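Local coordinates for Lmo0305 protein (Listeria monocytogenes, PDB 3PJ0), which has no assigned function but belongs to a family of pyridoxal-phosphate proteins in the aminotransferase clan, with the cofactor carried on a lysine and two subunits in the assembly, at residues R81-R86 and F199-V204; V92-H95 and H99-I102; E101-D106 and Q147-G152; R180-T185 and Y251-R256. All coordinates share one frame; numbering follows the deposited sequence.

Contact 1: residues R81-R86 and F199-V204; sequences RIWADR and FDSVYV
Trp83 offers its indole to Ser201 edge-on: Ser201 OG and CB lie at the pyrrole edge, in the ring plane, while Asp200 CB comes in obliquely by the six-membered ring. Phe224 stacks on the same indole. The polar link is a textbook case of an indole using its single N-H. Trp83 NE1 donates to Ser201 OG over 3.0 Å, in an almost perfectly straight bond (179°). Ser201 OG sits between its backbone N and carbonyl carbon (chi1 56°), which turns it out of the strand toward the helix. This buried hydroxyl has two hydrogen-bond partners, Trp83 NE1 and His175 ND1. The apolar part is smaller. Trp83 CZ2 rests 3.7 Å from Asp200 CB, and the carboxylate beyond it is inclined 57° to the indole, its OD2 engaged by the backbone N of Leu174. Here, in the large domain of the fold, a single tryptophan ties a helix to the start of a sheet strand, by a hydrogen bond and a small apolar contact. Helix 72-87 meets the beginning of strand 201-205, which runs between strands 173-178 and 216-220 of the mixed sheet; helix 222-234 closes in alongside, its Phe224 touching Ile82 and Ser201 as well.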
loop_
_atom_site.group_PDB
_atom_site.type_symbol
_atom_site.label_atom_id
_atom_site.label_comp_id
_atom_site.label_asym_id
_atom_site.label_seq_id
_atom_site.Cartn_x
_atom_site.Cartn_y
_atom_site.Cartn_z
ATOM N N ARG A 81 0.014 16.938 -7.960
ATOM C CA ARG A 81 -0.742 16.819 -9.233
ATOM C C ARG A 81 -2.112 17.519 -9.194
ATOM O O ARG A 81 -2.505 18.203 -10.141
ATOM C CB ARG A 81 -0.894 15.348 -9.665
ATOM C CG ARG A 81 -1.732 15.148 -10.968
ATOM C CD ARG A 81 -1.172 15.879 -12.170
ATOM N NE ARG A 81 -2.087 15.716 -13.294
ATOM C CZ ARG A 81 -2.071 14.696 -14.152
ATOM N NH1 ARG A 81 -1.134 13.754 -14.090
ATOM N NH2 ARG A 81 -3.008 14.634 -15.096
ATOM N N ILE A 82 -2.853 17.343 -8.101
ATOM C CA ILE A 82 -4.133 17.991 -7.974
ATOM C C ILE A 82 -3.957 19.515 -8.067
ATOM O O ILE A 82 -4.677 20.172 -8.833
ATOM C CB ILE A 82 -4.825 17.599 -6.669
ATOM C CG1 ILE A 82 -5.152 16.111 -6.684
ATOM C CG2 ILE A 82 -6.125 18.430 -6.415
ATOM C CD1 ILE A 82 -5.567 15.513 -5.312
ATOM N N TRP A 83 -2.996 20.085 -7.328
ATOM C CA TRP A 83 -2.779 21.538 -7.394
ATOM C C TRP A 83 -2.267 21.966 -8.780
ATOM O O TRP A 83 -2.643 23.008 -9.248
ATOM C CB TRP A 83 -1.876 22.046 -6.273
ATOM C CG TRP A 83 -2.431 21.855 -4.892
ATOM C CD1 TRP A 83 -1.808 21.253 -3.851
ATOM C CD2 TRP A 83 -3.741 22.197 -4.425
ATOM N NE1 TRP A 83 -2.620 21.217 -2.761
ATOM C CE2 TRP A 83 -3.823 21.780 -3.082
ATOM C CE3 TRP A 83 -4.857 22.826 -5.011
ATOM C CZ2 TRP A 83 -4.964 21.978 -2.302
ATOM C CZ3 TRP A 83 -6.008 23.005 -4.235
ATOM C CH2 TRP A 83 -6.045 22.593 -2.901
ATOM N N ALA A 84 -1.447 21.141 -9.444
ATOM C CA ALA A 84 -0.976 21.463 -10.800
ATOM C C ALA A 84 -2.160 21.554 -11.777
ATOM O O ALA A 84 -2.226 22.476 -12.629
ATOM C CB ALA A 84 0.055 20.430 -11.281
ATOM N N ASP A 85 -3.096 20.611 -11.648
ATOM C CA ASP A 85 -4.304 20.629 -12.462
ATOM C C ASP A 85 -5.186 21.852 -12.197
ATOM O O ASP A 85 -5.702 22.428 -13.132
ATOM C CB ASP A 85 -5.121 19.366 -12.260
ATOM C CG ASP A 85 -4.519 18.146 -12.959
ATOM O OD1 ASP A 85 -3.587 18.275 -13.794
ATOM O OD2 ASP A 85 -5.026 17.042 -12.671
ATOM N N ARG A 86 -5.373 22.227 -10.934
ATOM C CA ARG A 86 -6.166 23.418 -10.574
ATOM C C ARG A 86 -5.572 24.718 -11.141
ATOM O O ARG A 86 -6.312 25.617 -11.581
ATOM C CB ARG A 86 -6.251 23.606 -9.039
ATOM C CG ARG A 86 -6.960 22.543 -8.264
ATOM C CD ARG A 86 -8.449 22.409 -8.595
ATOM N NE ARG A 86 -8.993 21.375 -7.711
ATOM C CZ ARG A 86 -9.417 21.594 -6.469
ATOM N NH1 ARG A 86 -9.414 22.817 -5.936
ATOM N NH2 ARG A 86 -9.844 20.569 -5.740
ATOM N N PHE A 199 -1.625 26.199 5.384
ATOM C CA PHE A 199 -1.434 25.369 4.203
ATOM C C PHE A 199 -2.748 24.961 3.574
ATOM O O PHE A 199 -3.748 24.817 4.252
ATOM C CB PHE A 199 -0.680 24.073 4.611
ATOM C CG PHE A 199 0.737 24.318 5.040
ATOM C CD1 PHE A 199 1.757 24.316 4.094
ATOM C CD2 PHE A 199 1.042 24.572 6.370
ATOM C CE1 PHE A 199 3.087 24.556 4.470
ATOM C CE2 PHE A 199 2.370 24.824 6.763
ATOM C CZ PHE A 199 3.390 24.800 5.805
ATOM N N ASP A 200 -2.722 24.788 2.270
ATOM C CA ASP A 200 -3.858 24.263 1.535
ATOM C C ASP A 200 -4.050 22.769 1.776
ATOM O O ASP A 200 -5.172 22.291 1.817
ATOM C CB ASP A 200 -3.628 24.491 0.046
ATOM C CG ASP A 200 -3.727 25.929 -0.314
ATOM O OD1 ASP A 200 -4.870 26.431 -0.285
ATOM O OD2 ASP A 200 -2.700 26.569 -0.592
ATOM N N SER A 201 -2.959 22.021 1.823
ATOM C CA SER A 201 -3.035 20.584 2.044
ATOM C C SER A 201 -1.890 20.145 2.939
ATOM O O SER A 201 -0.876 20.837 3.075
ATOM C CB SER A 201 -3.040 19.809 0.707
ATOM O OG SER A 201 -1.904 20.133 -0.097
ATOM N N VAL A 202 -2.063 18.994 3.569
ATOM C CA VAL A 202 -1.039 18.454 4.471
ATOM C C VAL A 202 -1.009 16.931 4.457
ATOM O O VAL A 202 -2.044 16.259 4.409
ATOM C CB VAL A 202 -1.244 18.949 5.915
ATOM C CG1 VAL A 202 -2.715 18.799 6.348
ATOM C CG2 VAL A 202 -0.250 18.244 6.922
ATOM N N TYR A 203 0.206 16.417 4.565
ATOM C CA TYR A 203 0.496 15.015 4.710
ATOM C C TYR A 203 1.148 14.795 6.068
ATOM O O TYR A 203 2.048 15.552 6.437
ATOM C CB TYR A 203 1.455 14.551 3.613
ATOM C CG TYR A 203 2.437 13.502 4.089
ATOM C CD1 TYR A 203 1.992 12.252 4.516
ATOM C CD2 TYR A 203 3.795 13.775 4.130
ATOM C CE1 TYR A 203 2.879 11.306 5.018
ATOM C CE2 TYR A 203 4.712 12.814 4.559
ATOM C CZ TYR A 203 4.256 11.582 5.019
ATOM O OH TYR A 203 5.170 10.639 5.474
ATOM N N VAL A 204 0.643 13.812 6.814
ATOM C CA VAL A 204 1.245 13.391 8.084
ATOM C C VAL A 204 1.508 11.858 8.081
ATOM O O VAL A 204 0.769 11.076 7.471
ATOM C CB VAL A 204 0.398 13.819 9.343
ATOM C CG1 VAL A 204 0.354 15.342 9.471
ATOM C CG2 VAL A 204 -1.015 13.218 9.298
#

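Contact 2: residues V92-H95 and H99-I102; sequences VAYH and HLEI
Tyr94 and Glu101 form the tight part of this contact, which shows how a tyrosine can bind a strand to the short helix that follows it. Tyr94 OH donates to Glu101 OE1 at 2.7 Å, using the anti lone pair of that oxygen. The acceptor lies at the edge of the ring, near its plane, and the carboxylate is turned 66° from the ring. Close packing supports the bond: Tyr94 CE1 is 3.6 Å from Glu101 CB. The shape of the glutamate explains how one residue can supply both contacts. CG leaves anti to the backbone N (chi1 -174°), then the chain bends at chi2 (68°), and this fold brings OE1 back to the phenol while CB stays against the ring. On the other flank the contact is smaller: Leu100 contributes CB alone, 3.7 Å from Tyr94 CE2, and the rest of its side chain leads away. The solvent side begins at the partly exposed Glu101, whose OE2 forms a salt bridge with Lys109, and continues to Ile102, which is exposed. One carboxylate thus serves a buried phenol with one oxygen and a lysine with the other. Strand 91-94 lies between the parallel strands 140-144 and 115-118. Tyr94 and Glu101 both touch Pro116 and Leu118 of strand 115-118, one of the two outermost in this chain, while Leu100 lies against Leu142 of strand 140-144 and Gln76 and Gln77 of helix 72-87.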
loop_
_atom_site.group_PDB
_atom_site.type_symbol
_atom_site.label_atom_id
_atom_site.label_comp_id
_atom_site.label_asym_id
_atom_site.label_seq_id
_atom_site.Cartn_x
_atom_site.Cartn_y
_atom_site.Cartn_z
ATOM N N VAL A 92 6.518 22.929 -9.772
ATOM C CA VAL A 92 6.374 23.103 -8.305
ATOM C C VAL A 92 7.718 23.557 -7.753
ATOM O O VAL A 92 8.717 23.526 -8.484
ATOM C CB VAL A 92 5.910 21.835 -7.578
ATOM C CG1 VAL A 92 4.580 21.371 -8.136
ATOM C CG2 VAL A 92 6.946 20.703 -7.676
ATOM N N ALA A 93 7.769 23.947 -6.480
ATOM C CA ALA A 93 9.017 24.367 -5.887
ATOM C C ALA A 93 9.176 23.821 -4.474
ATOM O O ALA A 93 8.224 23.777 -3.694
ATOM C CB ALA A 93 9.149 25.928 -5.892
ATOM N N TYR A 94 10.379 23.378 -4.170
ATOM C CA TYR A 94 10.679 22.878 -2.855
ATOM C C TYR A 94 12.191 22.810 -2.575
ATOM O O TYR A 94 13.001 23.052 -3.468
ATOM C CB TYR A 94 10.022 21.529 -2.632
ATOM C CG TYR A 94 10.284 20.407 -3.654
ATOM C CD1 TYR A 94 11.552 20.130 -4.148
ATOM C CD2 TYR A 94 9.230 19.546 -4.046
ATOM C CE1 TYR A 94 11.764 19.051 -5.041
ATOM C CE2 TYR A 94 9.435 18.480 -4.899
ATOM C CZ TYR A 94 10.686 18.230 -5.405
ATOM O OH TYR A 94 10.843 17.151 -6.269
ATOM N N HIS A 95 12.550 22.476 -1.335
ATOM C CA HIS A 95 13.937 22.367 -0.944
ATOM C C HIS A 95 14.635 21.275 -1.799
ATOM O O HIS A 95 14.014 20.260 -2.132
ATOM C CB HIS A 95 14.024 22.000 0.547
ATOM C CG HIS A 95 15.411 22.073 1.120
ATOM N ND1 HIS A 95 16.301 21.031 1.038
ATOM C CD2 HIS A 95 16.046 23.056 1.806
ATOM C CE1 HIS A 95 17.439 21.376 1.623
ATOM N NE2 HIS A 95 17.309 22.604 2.098
ATOM N N HIS A 99 11.801 14.973 0.049
ATOM C CA HIS A 99 11.718 13.525 -0.053
ATOM C C HIS A 99 11.331 13.164 -1.486
ATOM O O HIS A 99 11.774 12.150 -2.025
ATOM C CB HIS A 99 10.704 12.993 0.970
ATOM C CG HIS A 99 10.695 11.507 1.134
ATOM N ND1 HIS A 99 9.938 10.670 0.335
ATOM C CD2 HIS A 99 11.279 10.712 2.062
ATOM C CE1 HIS A 99 10.078 9.420 0.753
ATOM N NE2 HIS A 99 10.882 9.414 1.798
ATOM N N LEU A 100 10.511 14.012 -2.097
ATOM C CA LEU A 100 10.082 13.821 -3.471
ATOM C C LEU A 100 11.245 13.859 -4.481
ATOM O O LEU A 100 11.252 13.156 -5.482
ATOM C CB LEU A 100 9.065 14.904 -3.869
ATOM C CG LEU A 100 7.614 14.978 -3.308
ATOM C CD1 LEU A 100 6.747 13.973 -3.973
ATOM C CD2 LEU A 100 7.477 14.954 -1.745
ATOM N N GLU A 101 12.250 14.676 -4.179
ATOM C CA GLU A 101 13.353 14.864 -5.096
ATOM C C GLU A 101 14.397 13.764 -5.014
ATOM O O GLU A 101 14.969 13.383 -6.043
ATOM C CB GLU A 101 14.026 16.200 -4.790
ATOM C CG GLU A 101 15.111 16.603 -5.754
ATOM C CD GLU A 101 14.582 16.927 -7.156
ATOM O OE1 GLU A 101 13.346 17.059 -7.334
ATOM O OE2 GLU A 101 15.430 17.070 -8.065
ATOM N N ILE A 102 14.637 13.250 -3.805
ATOM C CA ILE A 102 15.737 12.295 -3.608
ATOM C C ILE A 102 15.428 10.883 -3.112
ATOM O O ILE A 102 16.289 10.000 -3.260
ATOM C CB ILE A 102 16.827 12.913 -2.671
ATOM C CG1 ILE A 102 16.316 13.097 -1.251
ATOM C CG2 ILE A 102 17.326 14.286 -3.247
ATOM C CD1 ILE A 102 17.401 13.570 -0.268
#

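Contact 3: residues E101-D106 and Q147-G152; sequences EIHEQD and QREIGG
Glu149 reaches across to Ile102 and His103, and tracing it outward accounts for most of the contact. From CB the chain bends at chi2 (-74°), which brings the carboxylate round to the partners. CG and CD of Glu149 run past Ile102 CD1, which is 4.1 Å from CD. At the tip, Glu149 OE2 accepts from His103 NE2 at 2.7 Å, with an N-H...O angle of 163°. The histidine donates within its own ring plane, yet arrives about 50° above the plane of the carboxylate. From the opposite face of that plane comes Arg148 NH1, 2.8 Å from Glu149 OE2, in a salt bridge between sequence neighbours. The arginine has a second carboxylate partner, Glu333, through its NE. Ile102 CG1 stands 3.6 Å above one face of the His103 ring, toward its rim. A bound (4R)-2-methylpentane-2,4-diol lies about 4 Å from the Glu149 side chain. The His-carboxylate bond thus joins the residues just past helix 99-102 to the loop between strand 140-144 and helix 157-170, beside the subunit interface, where Arg233 of the second subunit hydrogen-bonds His103 O.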
loop_
_atom_site.group_PDB
_atom_site.type_symbol
_atom_site.label_atom_id
_atom_site.label_comp_id
_atom_site.label_asym_id
_atom_site.label_seq_id
_atom_site.Cartn_x
_atom_site.Cartn_y
_atom_site.Cartn_z
ATOM N N GLU A 101 12.250 14.676 -4.179
ATOM C CA GLU A 101 13.353 14.864 -5.096
ATOM C C GLU A 101 14.397 13.764 -5.014
ATOM O O GLU A 101 14.969 13.383 -6.043
ATOM C CB GLU A 101 14.026 16.200 -4.790
ATOM C CG GLU A 101 15.111 16.603 -5.754
ATOM C CD GLU A 101 14.582 16.927 -7.156
ATOM O OE1 GLU A 101 13.346 17.059 -7.334
ATOM O OE2 GLU A 101 15.430 17.070 -8.065
ATOM N N ILE A 102 14.637 13.250 -3.805
ATOM C CA ILE A 102 15.737 12.295 -3.608
ATOM C C ILE A 102 15.428 10.883 -3.112
ATOM O O ILE A 102 16.289 10.000 -3.260
ATOM C CB ILE A 102 16.827 12.913 -2.671
ATOM C CG1 ILE A 102 16.316 13.097 -1.251
ATOM C CG2 ILE A 102 17.326 14.286 -3.247
ATOM C CD1 ILE A 102 17.401 13.570 -0.268
ATOM N N HIS A 103 14.252 10.643 -2.528
ATOM C CA HIS A 103 13.968 9.339 -1.943
ATOM C C HIS A 103 12.828 8.535 -2.573
ATOM O O HIS A 103 12.455 7.507 -2.025
ATOM C CB HIS A 103 13.692 9.448 -0.431
ATOM C CG HIS A 103 14.851 9.945 0.380
ATOM N ND1 HIS A 103 16.078 9.319 0.401
ATOM C CD2 HIS A 103 14.933 10.961 1.271
ATOM C CE1 HIS A 103 16.875 9.950 1.243
ATOM N NE2 HIS A 103 16.211 10.967 1.770
ATOM N N GLU A 104 12.334 8.949 -3.734
ATOM C CA GLU A 104 11.208 8.263 -4.348
ATOM C C GLU A 104 11.490 7.776 -5.770
ATOM O O GLU A 104 10.561 7.570 -6.575
ATOM C CB GLU A 104 9.965 9.155 -4.274
ATOM C CG GLU A 104 9.557 9.556 -2.843
ATOM C CD GLU A 104 8.418 10.591 -2.827
ATOM O OE1 GLU A 104 7.736 10.760 -3.854
ATOM O OE2 GLU A 104 8.220 11.244 -1.785
ATOM N N GLN A 105 12.766 7.557 -6.074
ATOM C CA GLN A 105 13.174 7.094 -7.408
ATOM C C GLN A 105 12.557 7.970 -8.522
ATOM O O GLN A 105 12.197 7.461 -9.576
ATOM C CB GLN A 105 12.819 5.609 -7.638
ATOM C CG GLN A 105 13.657 4.633 -6.830
ATOM C CD GLN A 105 15.086 4.515 -7.330
ATOM O OE1 GLN A 105 15.449 5.026 -8.389
ATOM N NE2 GLN A 105 15.909 3.800 -6.568
ATOM N N ASP A 106 12.453 9.279 -8.265
ATOM C CA ASP A 106 11.982 10.266 -9.255
ATOM C C ASP A 106 10.523 10.073 -9.657
ATOM O O ASP A 106 10.107 10.461 -10.764
ATOM C CB ASP A 106 12.867 10.222 -10.510
ATOM C CG ASP A 106 14.345 10.210 -10.168
ATOM O OD1 ASP A 106 14.810 11.120 -9.441
ATOM O OD2 ASP A 106 15.016 9.256 -10.603
ATOM N N GLN A 147 13.059 20.338 8.416
ATOM C CA GLN A 147 13.796 19.861 7.241
ATOM C C GLN A 147 14.762 18.791 7.706
ATOM O O GLN A 147 15.874 19.078 8.168
ATOM C CB GLN A 147 14.539 21.000 6.533
ATOM C CG GLN A 147 15.027 20.607 5.151
ATOM C CD GLN A 147 13.920 20.690 4.093
ATOM O OE1 GLN A 147 13.341 21.751 3.892
ATOM N NE2 GLN A 147 13.620 19.566 3.425
ATOM N N ARG A 148 14.319 17.551 7.598
ATOM C CA ARG A 148 15.076 16.419 8.147
ATOM C C ARG A 148 16.504 16.234 7.633
ATOM O O ARG A 148 17.398 15.948 8.422
ATOM C CB ARG A 148 14.289 15.134 7.907
ATOM C CG ARG A 148 14.961 13.856 8.415
ATOM C CD ARG A 148 15.773 13.121 7.319
ATOM N NE ARG A 148 16.150 11.809 7.826
ATOM C CZ ARG A 148 16.402 10.701 7.113
ATOM N NH1 ARG A 148 16.360 10.688 5.789
ATOM N NH2 ARG A 148 16.707 9.573 7.753
ATOM N N GLU A 149 16.715 16.394 6.332
ATOM C CA GLU A 149 18.039 16.137 5.745
ATOM C C GLU A 149 19.114 17.120 6.197
ATOM O O GLU A 149 20.306 16.852 6.037
ATOM C CB GLU A 149 17.967 16.089 4.224
ATOM C CG GLU A 149 17.067 14.984 3.710
ATOM C CD GLU A 149 17.628 13.573 3.824
ATOM O OE1 GLU A 149 18.853 13.385 3.861
ATOM O OE2 GLU A 149 16.801 12.639 3.831
ATOM N N ILE A 150 18.704 18.247 6.780
ATOM C CA ILE A 150 19.686 19.210 7.305
ATOM C C ILE A 150 19.662 19.227 8.852
ATOM O O ILE A 150 20.065 20.176 9.499
ATOM C CB ILE A 150 19.585 20.607 6.640
ATOM C CG1 ILE A 150 18.220 21.256 6.845
ATOM C CG2 ILE A 150 19.864 20.503 5.157
ATOM C CD1 ILE A 150 18.185 22.685 6.346
ATOM N N GLY A 151 19.175 18.144 9.426
ATOM C CA GLY A 151 19.189 17.967 10.860
ATOM C C GLY A 151 17.907 18.237 11.584
ATOM O O GLY A 151 17.883 18.160 12.801
ATOM N N GLY A 152 16.838 18.539 10.851
ATOM C CA GLY A 152 15.561 18.859 11.481
ATOM C C GLY A 152 15.535 20.345 11.808
ATOM O O GLY A 152 15.358 20.744 12.981
#

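Contact 4: residues R180-T185 and Y251-R256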
loop_
_atom_site.group_PDB
_atom_site.type_symbol
_atom_site.label_atom_id
_atom_site.label_comp_id
_atom_site.label_asym_id
_atom_site.label_seq_id
_atom_site.Cartn_x
_atom_site.Cartn_y
_atom_site.Cartn_z
ATOM N N ARG A 180 6.913 14.698 9.949
ATOM C CA ARG A 180 7.326 14.891 11.356
ATOM C C ARG A 180 6.613 16.075 11.997
ATOM O O ARG A 180 7.169 16.797 12.829
ATOM C CB ARG A 180 8.844 15.067 11.437
ATOM C CG ARG A 180 9.633 13.797 11.061
ATOM C CD ARG A 180 11.144 14.021 10.894
ATOM N NE ARG A 180 11.765 12.741 10.524
ATOM C CZ ARG A 180 11.769 12.225 9.296
ATOM N NH1 ARG A 180 11.238 12.878 8.259
ATOM N NH2 ARG A 180 12.329 11.046 9.086
ATOM N N LEU A 181 5.359 16.300 11.599
ATOM C CA LEU A 181 4.600 17.409 12.194
ATOM C C LEU A 181 4.408 17.323 13.712
ATOM O O LEU A 181 4.524 18.329 14.421
ATOM C CB LEU A 181 3.206 17.502 11.569
ATOM C CG LEU A 181 2.277 18.581 12.149
ATOM C CD1 LEU A 181 2.843 20.024 11.922
ATOM C CD2 LEU A 181 0.894 18.403 11.509
ATOM N N TRP A 182 4.069 16.148 14.201
ATOM C CA TRP A 182 3.741 15.964 15.605
ATOM C C TRP A 182 4.917 16.383 16.499
ATOM O O TRP A 182 4.737 16.961 17.564
ATOM C CB TRP A 182 3.382 14.508 15.892
ATOM C CG TRP A 182 2.444 13.866 14.854
ATOM C CD1 TRP A 182 2.768 12.834 14.023
ATOM C CD2 TRP A 182 1.086 14.206 14.545
ATOM N NE1 TRP A 182 1.698 12.488 13.238
ATOM C CE2 TRP A 182 0.658 13.324 13.518
ATOM C CE3 TRP A 182 0.190 15.169 15.018
ATOM C CZ2 TRP A 182 -0.632 13.385 12.951
ATOM C CZ3 TRP A 182 -1.083 15.220 14.466
ATOM C CH2 TRP A 182 -1.482 14.319 13.449
ATOM N N GLU A 183 6.117 16.108 16.010
ATOM C CA GLU A 183 7.341 16.388 16.736
ATOM C C GLU A 183 7.696 17.868 16.898
ATOM O O GLU A 183 8.546 18.190 17.744
ATOM C CB GLU A 183 8.522 15.702 16.029
ATOM C CG GLU A 183 8.482 14.197 15.973
ATOM C CD GLU A 183 7.812 13.590 14.752
ATOM O OE1 GLU A 183 6.674 13.959 14.432
ATOM O OE2 GLU A 183 8.428 12.671 14.155
ATOM N N ILE A 184 7.106 18.754 16.083
ATOM C CA ILE A 184 7.443 20.191 16.130
ATOM C C ILE A 184 6.478 21.095 16.928
ATOM O O ILE A 184 6.794 22.248 17.205
ATOM C CB ILE A 184 7.642 20.777 14.697
ATOM C CG1 ILE A 184 6.316 20.927 13.923
ATOM C CG2 ILE A 184 8.635 19.942 13.911
ATOM C CD1 ILE A 184 6.457 21.535 12.561
ATOM N N THR A 185 5.329 20.586 17.340
ATOM C CA THR A 185 4.386 21.439 18.085
ATOM C C THR A 185 4.979 21.948 19.409
ATOM O O THR A 185 4.759 23.092 19.773
ATOM C CB THR A 185 2.999 20.794 18.261
ATOM O OG1 THR A 185 3.076 19.662 19.123
ATOM C CG2 THR A 185 2.436 20.369 16.914
ATOM N N TYR A 251 -3.515 3.333 17.375
ATOM C CA TYR A 251 -2.990 2.865 18.669
ATOM C C TYR A 251 -1.753 3.646 19.090
ATOM O O TYR A 251 -1.703 4.174 20.207
ATOM C CB TYR A 251 -2.667 1.336 18.630
ATOM C CG TYR A 251 -2.059 0.836 19.898
ATOM C CD1 TYR A 251 -2.866 0.550 21.020
ATOM C CD2 TYR A 251 -0.682 0.628 20.012
ATOM C CE1 TYR A 251 -2.321 0.089 22.195
ATOM C CE2 TYR A 251 -0.142 0.183 21.185
ATOM C CZ TYR A 251 -0.974 -0.083 22.285
ATOM O OH TYR A 251 -0.443 -0.517 23.480
ATOM N N TYR A 252 -0.742 3.676 18.216
ATOM C CA TYR A 252 0.533 4.343 18.526
ATOM C C TYR A 252 0.373 5.852 18.574
ATOM O O TYR A 252 1.067 6.532 19.373
ATOM C CB TYR A 252 1.659 3.863 17.588
ATOM C CG TYR A 252 1.995 2.441 17.935
ATOM C CD1 TYR A 252 2.620 2.162 19.140
ATOM C CD2 TYR A 252 1.610 1.370 17.138
ATOM C CE1 TYR A 252 2.911 0.898 19.505
ATOM C CE2 TYR A 252 1.900 0.053 17.510
ATOM C CZ TYR A 252 2.525 -0.169 18.718
ATOM O OH TYR A 252 2.836 -1.421 19.194
ATOM N N PHE A 253 -0.574 6.396 17.788
ATOM C CA PHE A 253 -0.854 7.844 17.916
ATOM C C PHE A 253 -1.320 8.158 19.355
ATOM O O PHE A 253 -0.812 9.074 20.016
ATOM C CB PHE A 253 -1.916 8.294 16.899
ATOM C CG PHE A 253 -2.207 9.739 16.946
ATOM C CD1 PHE A 253 -1.434 10.630 16.253
ATOM C CD2 PHE A 253 -3.251 10.223 17.710
ATOM C CE1 PHE A 253 -1.687 12.032 16.343
ATOM C CE2 PHE A 253 -3.525 11.618 17.784
ATOM C CZ PHE A 253 -2.729 12.502 17.080
ATOM N N GLU A 254 -2.267 7.374 19.876
ATOM C CA GLU A 254 -2.782 7.665 21.214
ATOM C C GLU A 254 -1.737 7.377 22.287
ATOM O O GLU A 254 -1.653 8.091 23.292
ATOM C CB GLU A 254 -4.100 6.923 21.481
ATOM C CG GLU A 254 -5.270 7.443 20.691
ATOM C CD GLU A 254 -5.652 8.872 21.078
ATOM O OE1 GLU A 254 -5.573 9.204 22.273
ATOM O OE2 GLU A 254 -6.037 9.647 20.189
ATOM N N LYS A 255 -0.909 6.360 22.045
ATOM C CA LYS A 255 0.139 5.999 22.979
ATOM C C LYS A 255 1.225 7.033 23.059
ATOM O O LYS A 255 1.708 7.285 24.136
ATOM C CB LYS A 255 0.789 4.681 22.571
ATOM C CG LYS A 255 1.966 4.224 23.450
ATOM C CD LYS A 255 2.528 2.920 22.845
ATOM C CE LYS A 255 3.790 2.464 23.497
ATOM N NZ LYS A 255 3.589 1.926 24.897
ATOM N N ARG A 256 1.598 7.661 21.937
ATOM C CA ARG A 256 2.772 8.535 21.934
ATOM C C ARG A 256 2.585 10.023 21.650
ATOM O O ARG A 256 3.510 10.787 21.895
ATOM C CB ARG A 256 3.825 7.972 20.991
ATOM C CG ARG A 256 4.269 6.548 21.341
ATOM C CD ARG A 256 5.525 6.134 20.596
ATOM N NE ARG A 256 6.013 4.816 21.008
ATOM C CZ ARG A 256 6.053 3.715 20.257
ATOM N NH1 ARG A 256 5.668 3.712 18.981
ATOM N NH2 ARG A 256 6.559 2.602 20.790
#
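Phe253 points the edge of its ring at a face of Trp182, giving a T-shaped (edge-to-face) pair. The planes are 73° apart, and the centroids of the phenyl and the six-membered indole ring are separated by 4.9 Å. One atom does most of the touching. Phe253 CE1 hangs 3.5 Å above the Trp182 indole plane, off its middle and over the six-membered ring, with Trp182 CH2 the nearest carbon at 3.7 Å; Phe253 CZ comes next, 4.1 Å from Trp182 CZ3. The phenylalanine CG is anti to its backbone N (chi1 -178°), and this extended setting carries the ring off the helix until its rim reaches the indole. Such pairing lets an aromatic C-H meet the pi cloud of its neighbour. In this pyridoxal-phosphate fold, it joins helix 243-256 to the loop after strand 173-178, from which Arg180 NH1 reaches O3 of the modified lysine at position 208. The indole is held in its own right as well: Trp182 NE1 is hydrogen-bonded to Ser205 O, at the end of strand 201-205. Ile60 of helix 48-61 touches both rings, while Met260 at the start of helix 260-275 packs on Trp182 and Glu183.

In the fold
Contacts 2 and 3 form one continuous region: their centres are 8 Å apart, they share Glu101 and Ile102, and His99 ND1 probably hydrogen-bonds Glu104 OE2 at 2.8 Å. Contact 1 joins contact 4 along strand 201-205, where Val204 CG2 packs on Trp182 CZ2 at 3.7 Å. Contact 3 reaches contact 4 through Arg148 CG, 3.7 Å from Arg180 CZ. Arg180 bonds O3 of the modified residue 208, which puts contact 4 at the cofactor and contact 3 one residue behind it. Contacts 2 and 4 have centres about 24 Å apart, on opposite sides of the chain's centre. Contact 1 has its centre about 14 Å from that of contact 2, and both reach the central sheet.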